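Local coordinates for protein glycosyl transferase family 8 (Streptococcus pneumoniae, PDB 5GVV) that transfers galactose from UDP-galactose to the terminal glucose of the already glycosylated serine-rich repeat protein PsrP, the third step of its O-glycosylation, at residues Ser49-Tyr54 with Met253-Ile258; Gln56-Asp61 with Asn260-Lys265. All blocks are in the same frame, centred on the assembly; numbering follows the deposited sequence.

In the fold
From the N terminus, the chain builds the parallel start of the GT-A sheet, strands 6-11 and 34-40, and helix 45-57 then leads to edge strand 61-66. The metal ligands and the remainder of the UDP pocket, begun at strand 6-11, follow before the chain comes back as helix 255-263. Contact 1 and contact 2 each close a loop of about 200 residues that holds most of the catalytic domain. Because their segments alternate in sequence, the loops cross rather than nest. Both join the same two helices, contact 1 near the start of 255-263 and contact 2 near the ends of both; their centres lie 10 Å apart, and Met58 packs on Trp255 and Ile258 between them.

Contact 1. Residues Ser49-Tyr54 with Met253-Ile258; sequences SQIRIY and MDWSVI
Tyr54 lays one side of its ring over a face of the Trp255 indole, and Ile51 fills in beside it. Tyr54 CD2 and CE2 do the touching: CE2 comes to 3.3 Å from Trp255 CG, and CD2 to 3.4 Å from Trp255 CD2. The planes make 32° with each other, so the pair is neither a parallel stack nor a T. Against the opposite indole face lies Ile258 CD1, one turn along the same helix, and the indole is sandwiched between tyrosine and isoleucine. Ile51 reaches in with its end: CG1 lies beside the backbone N (chi1 -55°) and a second bend at chi2 swings CD1 to 3.6 Å from Trp255 NE1. The tyrosine ring is also backed by its own helix, with Gln50 O 3.7 Å above the ring centre. On the first helix, 17-30, Glu21 takes the indole N-H, while Leu252 of the second subunit packs on Tyr54. No hydrogen bond passes between the two segments. Their union is therefore apolar and aromatic, and the one polar atom of the buried indole is satisfied by Glu21, which would restrict rotation of the ring held between Tyr54 and Ile258.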
loop_
_atom_site.group_PDB
_atom_site.type_symbol
_atom_site.label_atom_id
_atom_site.label_comp_id
_atom_site.label_asym_id
_atom_site.label_seq_id
_atom_site.Cartn_x
_atom_site.Cartn_y
_atom_site.Cartn_z
ATOM N N SER A 49 1.588 -14.895 3.864
ATOM C CA SER A 49 0.670 -15.941 4.318
ATOM C C SER A 49 -0.700 -15.885 3.639
ATOM O O SER A 49 -1.198 -16.905 3.152
ATOM C CB SER A 49 0.511 -15.911 5.839
ATOM O OG SER A 49 1.717 -16.297 6.469
ATOM N N GLN A 50 -1.299 -14.697 3.597
ATOM C CA GLN A 50 -2.633 -14.543 3.022
ATOM C C GLN A 50 -2.653 -14.729 1.508
ATOM O O GLN A 50 -3.509 -15.439 0.967
ATOM C CB GLN A 50 -3.215 -13.172 3.372
ATOM C CG GLN A 50 -4.655 -12.999 2.897
ATOM C CD GLN A 50 -5.607 -13.973 3.571
ATOM O OE1 GLN A 50 -5.927 -13.822 4.747
ATOM N NE2 GLN A 50 -6.054 -14.982 2.830
ATOM N N ILE A 51 -1.722 -14.073 0.822
ATOM C CA ILE A 51 -1.695 -14.119 -0.631
ATOM C C ILE A 51 -1.353 -15.537 -1.096
ATOM O O ILE A 51 -1.840 -15.992 -2.136
ATOM C CB ILE A 51 -0.681 -13.106 -1.201
ATOM C CG1 ILE A 51 -0.979 -11.695 -0.689
ATOM C CG2 ILE A 51 -0.690 -13.125 -2.725
ATOM C CD1 ILE A 51 -2.416 -11.248 -0.919
ATOM N N ARG A 52 -0.526 -16.232 -0.315
ATOM C CA ARG A 52 -0.145 -17.610 -0.638
ATOM C C ARG A 52 -1.372 -18.512 -0.687
ATOM O O ARG A 52 -1.478 -19.373 -1.553
ATOM C CB ARG A 52 0.867 -18.156 0.377
ATOM C CG ARG A 52 1.223 -19.626 0.172
ATOM C CD ARG A 52 2.311 -20.082 1.131
ATOM N NE ARG A 52 3.552 -19.347 0.910
ATOM C CZ ARG A 52 4.147 -18.591 1.829
ATOM N NH1 ARG A 52 3.628 -18.478 3.048
ATOM N NH2 ARG A 52 5.271 -17.952 1.532
ATOM N N ILE A 53 -2.302 -18.298 0.240
ATOM C CA ILE A 53 -3.570 -19.024 0.235
ATOM C C ILE A 53 -4.354 -18.780 -1.053
ATOM O O ILE A 53 -4.929 -19.713 -1.624
ATOM C CB ILE A 53 -4.449 -18.623 1.434
ATOM C CG1 ILE A 53 -3.800 -19.077 2.744
ATOM C CG2 ILE A 53 -5.850 -19.212 1.301
ATOM C CD1 ILE A 53 -4.565 -18.665 3.994
ATOM N N TYR A 54 -4.386 -17.528 -1.504
ATOM C CA TYR A 54 -5.078 -17.194 -2.748
ATOM C C TYR A 54 -4.477 -17.974 -3.910
ATOM O O TYR A 54 -5.200 -18.574 -4.711
ATOM C CB TYR A 54 -4.977 -15.695 -3.043
ATOM C CG TYR A 54 -5.647 -14.809 -2.022
ATOM C CD1 TYR A 54 -6.657 -15.299 -1.198
ATOM C CD2 TYR A 54 -5.274 -13.480 -1.882
ATOM C CE1 TYR A 54 -7.272 -14.485 -0.259
ATOM C CE2 TYR A 54 -5.877 -12.663 -0.939
ATOM C CZ TYR A 54 -6.875 -13.172 -0.136
ATOM O OH TYR A 54 -7.483 -12.353 0.798
HETATM N N MSE A 253 -9.171 -3.651 -7.326
HETATM C CA MSE A 253 -9.883 -4.920 -7.425
HETATM C C MSE A 253 -9.626 -5.756 -6.175
HETATM O O MSE A 253 -8.471 -5.966 -5.789
HETATM C CB MSE A 253 -9.432 -5.664 -8.686
HETATM C CG MSE A 253 -10.184 -6.950 -8.981
HETATM SE SE MSE A 253 -9.638 -7.713 -10.691
HETATM C CE MSE A 253 -10.578 -6.483 -11.868
ATOM N N ASP A 254 -10.699 -6.195 -5.518
ATOM C CA ASP A 254 -10.564 -7.097 -4.373
ATOM C C ASP A 254 -10.051 -8.448 -4.854
ATOM O O ASP A 254 -10.325 -8.848 -5.983
ATOM C CB ASP A 254 -11.915 -7.297 -3.679
ATOM C CG ASP A 254 -12.307 -6.130 -2.787
ATOM O OD1 ASP A 254 -11.415 -5.462 -2.222
ATOM O OD2 ASP A 254 -13.521 -5.894 -2.632
ATOM N N TRP A 255 -9.314 -9.157 -4.005
ATOM C CA TRP A 255 -8.867 -10.499 -4.344
ATOM C C TRP A 255 -10.068 -11.430 -4.468
ATOM O O TRP A 255 -10.039 -12.407 -5.223
ATOM C CB TRP A 255 -7.912 -11.017 -3.272
ATOM C CG TRP A 255 -6.479 -10.632 -3.512
ATOM C CD1 TRP A 255 -5.763 -9.656 -2.874
ATOM C CD2 TRP A 255 -5.593 -11.226 -4.466
ATOM N NE1 TRP A 255 -4.480 -9.611 -3.380
ATOM C CE2 TRP A 255 -4.352 -10.568 -4.356
ATOM C CE3 TRP A 255 -5.728 -12.258 -5.400
ATOM C CZ2 TRP A 255 -3.249 -10.910 -5.151
ATOM C CZ3 TRP A 255 -4.636 -12.597 -6.188
ATOM C CH2 TRP A 255 -3.412 -11.922 -6.060
ATOM N N SER A 256 -11.127 -11.111 -3.726
ATOM C CA SER A 256 -12.363 -11.885 -3.760
ATOM C C SER A 256 -12.982 -11.917 -5.159
ATOM O O SER A 256 -13.510 -12.953 -5.580
ATOM C CB SER A 256 -13.361 -11.329 -2.748
ATOM O OG SER A 256 -13.664 -9.975 -3.035
ATOM N N VAL A 257 -12.916 -10.794 -5.878
ATOM C CA VAL A 257 -13.372 -10.750 -7.269
ATOM C C VAL A 257 -12.591 -11.746 -8.121
ATOM O O VAL A 257 -13.162 -12.481 -8.935
ATOM C CB VAL A 257 -13.209 -9.346 -7.885
ATOM C CG1 VAL A 257 -13.462 -9.388 -9.398
ATOM C CG2 VAL A 257 -14.138 -8.356 -7.219
ATOM N N ILE A 258 -11.276 -11.761 -7.933
ATOM C CA ILE A 258 -10.397 -12.626 -8.713
ATOM C C ILE A 258 -10.676 -14.097 -8.417
ATOM O O ILE A 258 -10.805 -14.911 -9.335
ATOM C CB ILE A 258 -8.916 -12.304 -8.440
ATOM C CG1 ILE A 258 -8.616 -10.849 -8.816
ATOM C CG2 ILE A 258 -7.990 -13.279 -9.185
ATOM C CD1 ILE A 258 -7.252 -10.357 -8.366
#

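Contact 2. Residues Gln56-Asp61 with Asn260-Lys265; sequences QEMGGD and NEWFSK
The selenium of Met58, modelled as selenomethionine and standing where a methionine has sulfur, rests against an indole, the striking feature: SE sits 3.4 Å from Trp262 CD1 and 3.7 Å from Trp262 NE1. This is a Met-aromatic contact, but an oblique one, with SE 4.2 Å from the centroid of the five-membered ring and 52° off its normal. Met58 CG lies beside the backbone N and the chain runs extended through chi2, which carries SE to Trp262 CD1; the bend at chi3 (-69°) turns CE toward Trp255. Trp262 NE1 gives its proton to Cys28 O, a bond that would hold the indole in place against the selenium. Alongside, Phe263 extends its ring to Glu57: CZ is 3.9 Å from Glu57 CB and 3.8 Å from Glu57 OE1. OE1 lies at the ring edge, in its plane, and so faces the slightly positive C-H rim at van der Waals range; the carboxylate is turned 69° from the ring. A Schellman motif ends helix 45-57, with Gly59 as its C-prime residue: Gly59 N bonds Gln56 O at 2.9 Å, and Gly60 N reaches back to Leu55 O. The contact joins the C-terminal part of helix 255-263 to the turn between helix 45-57 and edge strand 61-66; Met58 bonds through its backbone to His33, just before strand 34-40, and Asp61 to Leu34 and Ile36 of that strand.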
loop_
_atom_site.group_PDB
_atom_site.type_symbol
_atom_site.label_atom_id
_atom_site.label_comp_id
_atom_site.label_asym_id
_atom_site.label_seq_id
_atom_site.Cartn_x
_atom_site.Cartn_y
_atom_site.Cartn_z
ATOM N N GLN A 56 -2.700 -20.712 -3.931
ATOM C CA GLN A 56 -2.952 -22.145 -3.809
ATOM C C GLN A 56 -4.381 -22.517 -4.199
ATOM O O GLN A 56 -4.617 -23.559 -4.819
ATOM C CB GLN A 56 -2.646 -22.615 -2.381
ATOM C CG GLN A 56 -1.162 -22.508 -2.010
ATOM C CD GLN A 56 -0.885 -22.906 -0.580
ATOM O OE1 GLN A 56 -1.808 -23.081 0.215
ATOM N NE2 GLN A 56 0.390 -23.051 -0.240
ATOM N N GLU A 57 -5.334 -21.668 -3.833
ATOM C CA GLU A 57 -6.731 -21.913 -4.164
ATOM C C GLU A 57 -6.955 -21.855 -5.673
ATOM O O GLU A 57 -7.915 -22.437 -6.187
ATOM C CB GLU A 57 -7.639 -20.921 -3.421
ATOM C CG GLU A 57 -7.713 -21.195 -1.920
ATOM C CD GLU A 57 -8.537 -20.179 -1.149
ATOM O OE1 GLU A 57 -8.765 -19.062 -1.657
ATOM O OE2 GLU A 57 -8.950 -20.503 -0.016
HETATM N N MSE A 58 -6.065 -21.197 -6.355
HETATM C CA MSE A 58 -6.139 -21.066 -7.799
HETATM C C MSE A 58 -5.222 -22.108 -8.458
HETATM O O MSE A 58 -5.003 -22.057 -9.650
HETATM C CB MSE A 58 -5.857 -19.644 -8.277
HETATM C CG MSE A 58 -6.939 -18.659 -7.801
HETATM SE SE MSE A 58 -6.449 -16.903 -8.574
HETATM C CE MSE A 58 -4.861 -16.239 -7.750
ATOM N N GLY A 59 -4.716 -23.054 -7.664
ATOM C CA GLY A 59 -3.901 -24.150 -8.157
ATOM C C GLY A 59 -2.424 -23.838 -8.296
ATOM O O GLY A 59 -1.710 -24.525 -9.034
ATOM N N GLY A 60 -1.957 -22.812 -7.589
ATOM C CA GLY A 60 -0.562 -22.411 -7.683
ATOM C C GLY A 60 0.091 -22.301 -6.317
ATOM O O GLY A 60 -0.316 -22.983 -5.379
ATOM N N ASP A 61 1.111 -21.453 -6.201
ATOM C CA ASP A 61 1.764 -21.225 -4.913
ATOM C C ASP A 61 2.470 -19.872 -4.904
ATOM O O ASP A 61 2.561 -19.196 -5.939
ATOM C CB ASP A 61 2.769 -22.342 -4.623
ATOM C CG ASP A 61 2.829 -22.713 -3.149
ATOM O OD1 ASP A 61 2.354 -21.923 -2.303
ATOM O OD2 ASP A 61 3.365 -23.799 -2.838
ATOM N N ASN A 260 -13.428 -15.363 -7.076
ATOM C CA ASN A 260 -14.794 -15.690 -7.488
ATOM C C ASN A 260 -14.939 -16.042 -8.974
ATOM O O ASN A 260 -15.753 -16.899 -9.338
ATOM C CB ASN A 260 -15.754 -14.549 -7.136
ATOM C CG ASN A 260 -17.140 -14.761 -7.709
ATOM O OD1 ASN A 260 -17.437 -14.336 -8.829
ATOM N ND2 ASN A 260 -17.995 -15.435 -6.950
ATOM N N GLU A 261 -14.167 -15.374 -9.827
ATOM C CA GLU A 261 -14.174 -15.673 -11.257
ATOM C C GLU A 261 -13.688 -17.096 -11.522
ATOM O O GLU A 261 -14.298 -17.834 -12.298
ATOM C CB GLU A 261 -13.295 -14.678 -12.018
ATOM C CG GLU A 261 -13.821 -13.253 -12.022
ATOM C CD GLU A 261 -14.912 -13.029 -13.054
ATOM O OE1 GLU A 261 -15.106 -13.909 -13.922
ATOM O OE2 GLU A 261 -15.569 -11.967 -12.999
ATOM N N TRP A 262 -12.587 -17.476 -10.879
ATOM C CA TRP A 262 -12.045 -18.821 -11.031
ATOM C C TRP A 262 -12.948 -19.868 -10.384
ATOM O O TRP A 262 -13.202 -20.916 -10.975
ATOM C CB TRP A 262 -10.631 -18.908 -10.444
ATOM C CG TRP A 262 -9.613 -18.166 -11.262
ATOM C CD1 TRP A 262 -8.917 -17.049 -10.895
ATOM C CD2 TRP A 262 -9.196 -18.478 -12.595
ATOM N NE1 TRP A 262 -8.086 -16.654 -11.916
ATOM C CE2 TRP A 262 -8.240 -17.517 -12.973
ATOM C CE3 TRP A 262 -9.534 -19.487 -13.506
ATOM C CZ2 TRP A 262 -7.621 -17.529 -14.228
ATOM C CZ3 TRP A 262 -8.919 -19.501 -14.744
ATOM C CH2 TRP A 262 -7.974 -18.530 -15.095
ATOM N N PHE A 263 -13.438 -19.581 -9.177
ATOM C CA PHE A 263 -14.303 -20.522 -8.464
ATOM C C PHE A 263 -15.611 -20.764 -9.228
ATOM O O PHE A 263 -16.128 -21.883 -9.248
ATOM C CB PHE A 263 -14.621 -20.026 -7.046
ATOM C CG PHE A 263 -13.426 -19.952 -6.123
ATOM C CD1 PHE A 263 -12.149 -20.288 -6.559
ATOM C CD2 PHE A 263 -13.595 -19.549 -4.800
ATOM C CE1 PHE A 263 -11.060 -20.206 -5.701
ATOM C CE2 PHE A 263 -12.515 -19.473 -3.933
ATOM C CZ PHE A 263 -11.244 -19.802 -4.384
ATOM N N SER A 264 -16.141 -19.724 -9.864
ATOM C CA SER A 264 -17.397 -19.865 -10.599
ATOM C C SER A 264 -17.247 -20.717 -11.864
ATOM O O SER A 264 -18.245 -21.141 -12.449
ATOM C CB SER A 264 -17.996 -18.495 -10.936
ATOM O OG SER A 264 -17.141 -17.752 -11.788
ATOM N N LYS A 265 -16.008 -20.969 -12.281
ATOM C CA LYS A 265 -15.759 -21.878 -13.394
ATOM C C LYS A 265 -15.170 -23.177 -12.865
ATOM O O LYS A 265 -14.536 -23.937 -13.607
ATOM C CB LYS A 265 -14.839 -21.230 -14.426
ATOM C CG LYS A 265 -15.302 -19.833 -14.806
ATOM C CD LYS A 265 -14.880 -19.431 -16.213
ATOM C CE LYS A 265 -15.655 -18.187 -16.660
ATOM N NZ LYS A 265 -15.123 -17.581 -17.919
#